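Local coordinates for response regulator CheY-like protein (Mesorhizobium loti, PDB 3SNK) that probably serves as the N-terminal receiver-like domain of a pilus assembly protein that may bind and hydrolyse ATP, at residues A38-R43 / N125-H130. Sequence-based numbering, arbitrary orientation.
Sequences AIYDVR and NAVTFH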
# COMPACT_ATOMS: atom_id res chain seq x y z
N ALA A 38 9.62 14.14 -6.00
CA ALA A 38 9.83 14.16 -7.46
C ALA A 38 10.35 12.85 -8.08
O ALA A 38 10.20 12.67 -9.30
CB ALA A 38 10.78 15.29 -7.84
N ILE A 39 10.93 11.94 -7.30
CA ILE A 39 11.49 10.67 -7.83
C ILE A 39 10.43 9.54 -7.89
O ILE A 39 10.79 8.38 -8.11
CB ILE A 39 12.74 10.22 -7.02
CG1 ILE A 39 12.37 9.90 -5.54
CG2 ILE A 39 13.85 11.29 -7.13
CD1 ILE A 39 13.48 9.36 -4.62
N TYR A 40 9.13 9.86 -7.73
CA TYR A 40 8.07 8.85 -7.73
C TYR A 40 6.92 9.18 -8.70
O TYR A 40 6.46 10.32 -8.74
CB TYR A 40 7.53 8.64 -6.30
CG TYR A 40 8.58 8.19 -5.32
CD1 TYR A 40 9.25 6.98 -5.49
CD2 TYR A 40 8.92 8.97 -4.22
CE1 TYR A 40 10.24 6.56 -4.60
CE2 TYR A 40 9.90 8.55 -3.31
CZ TYR A 40 10.57 7.36 -3.52
OH TYR A 40 11.52 6.92 -2.63
N ASP A 41 6.50 8.18 -9.49
CA ASP A 41 5.37 8.25 -10.42
C ASP A 41 4.20 7.56 -9.69
O ASP A 41 4.08 6.34 -9.74
CB ASP A 41 5.72 7.59 -11.78
CG ASP A 41 4.64 7.66 -12.85
OD1 ASP A 41 4.13 8.78 -13.12
OD2 ASP A 41 4.34 6.61 -13.46
N VAL A 42 3.40 8.35 -8.95
CA VAL A 42 2.35 7.84 -8.06
C VAL A 42 0.94 7.76 -8.70
O VAL A 42 0.38 8.76 -9.07
CB VAL A 42 2.31 8.70 -6.78
CG1 VAL A 42 1.30 8.15 -5.79
CG2 VAL A 42 3.69 8.77 -6.13
N ARG A 43 0.37 6.54 -8.78
CA ARG A 43 -0.99 6.26 -9.27
C ARG A 43 -1.86 5.99 -8.03
O ARG A 43 -1.42 5.27 -7.13
CB ARG A 43 -0.95 5.08 -10.26
CG ARG A 43 -2.29 4.39 -10.55
CD ARG A 43 -2.20 3.28 -11.60
NE ARG A 43 -1.10 2.33 -11.38
CZ ARG A 43 -1.22 1.15 -10.79
NH1 ARG A 43 -2.39 0.76 -10.29
NH2 ARG A 43 -0.17 0.34 -10.67
N ASN A 125 10.46 7.12 5.27
CA ASN A 125 11.45 6.12 5.68
C ASN A 125 11.14 4.78 5.03
O ASN A 125 12.05 4.10 4.54
CB ASN A 125 11.48 5.97 7.20
CG ASN A 125 12.25 7.04 7.95
OD1 ASN A 125 12.50 8.16 7.45
ND2 ASN A 125 12.62 6.72 9.18
N ALA A 126 9.85 4.40 5.00
CA ALA A 126 9.39 3.14 4.42
C ALA A 126 9.60 3.11 2.91
O ALA A 126 10.12 2.14 2.39
CB ALA A 126 7.93 2.91 4.77
N VAL A 127 9.26 4.19 2.20
CA VAL A 127 9.39 4.24 0.74
C VAL A 127 10.88 4.32 0.29
O VAL A 127 11.26 3.59 -0.62
CB VAL A 127 8.52 5.38 0.13
CG1 VAL A 127 8.70 5.46 -1.38
CG2 VAL A 127 7.05 5.16 0.46
N THR A 128 11.69 5.19 0.93
CA THR A 128 13.09 5.41 0.54
C THR A 128 13.98 4.23 0.88
O THR A 128 15.01 4.07 0.23
CB THR A 128 13.68 6.70 1.12
OG1 THR A 128 13.66 6.63 2.55
CG2 THR A 128 12.99 7.96 0.59
N PHE A 129 13.59 3.39 1.87
CA PHE A 129 14.31 2.17 2.24
C PHE A 129 14.42 1.22 1.03
O PHE A 129 15.41 0.50 0.91
CB PHE A 129 13.61 1.45 3.41
CG PHE A 129 14.24 0.14 3.83
CD1 PHE A 129 15.33 0.12 4.70
CD2 PHE A 129 13.77 -1.07 3.33
CE1 PHE A 129 15.94 -1.09 5.05
CE2 PHE A 129 14.38 -2.28 3.68
CZ PHE A 129 15.46 -2.28 4.54
N HIS A 130 13.40 1.20 0.16
CA HIS A 130 13.40 0.32 -1.01
C HIS A 130 14.06 0.98 -2.25
O HIS A 130 14.06 0.37 -3.32
CB HIS A 130 11.97 -0.14 -1.32
CG HIS A 130 11.33 -0.87 -0.17
ND1 HIS A 130 11.67 -2.19 0.13
CD2 HIS A 130 10.43 -0.43 0.73
CE1 HIS A 130 10.94 -2.50 1.19
NE2 HIS A 130 10.18 -1.48 1.59
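In this CheY-like receiver fold, a parallel sheet of strand order 2-1-3-4-5 with helices packed on it, Tyr40 of the edge strand 40-45, one of the two outermost, reaches across to Val127 and Thr128 on the C-terminal helix 120-129. The two backbones stay well apart, Tyr40 CA and Val127 CA being 9.7 Å from each other, and the long tyrosine side chain spans most of that distance. Its ring is set beside the backbone N and opposite the carbonyl carbon (chi1 -60°), which sends the phenol end at the helix. Val127 points back at it from the helix. Its CG1, anti to the backbone N (chi1 178°), meets the outer end of the phenol obliquely, with Tyr40 CZ 3.4 Å from Val127 CG1 and the flanking Tyr40 CE1 3.7 Å from the same methyl. From the loop residue just before the strand, Ile39 CG1 lies over one face of the Tyr40 ring, 3.6 Å from its plane and nearer the rim than the centre. Both Tyr40 and Val127 are buried: the tyrosine also packs on Lys15 and Val17 of the neighbouring strand 15-20, and the valine on Leu34 of helix 24-36, so the pair joins the edge strand to helices 24-36 and 120-129. The phenol oxygen has a weak hydrogen bond to Asp131, just past the end of helix 120-129. An alanine here would take away the whole ring and would probably leave Val127 CG1 without the ring it packs against and Asp131 OD1 without its weak phenol partner. Thr128 borders the contact from the exposed side, its side chain running roughly perpendicular to that of Tyr40. OG1 turns back to hydrogen-bond the backbone carbonyl oxygen of Leu124, one helical turn earlier, whereas Thr128 CG2 sits 3.7 Å from Tyr40 OH.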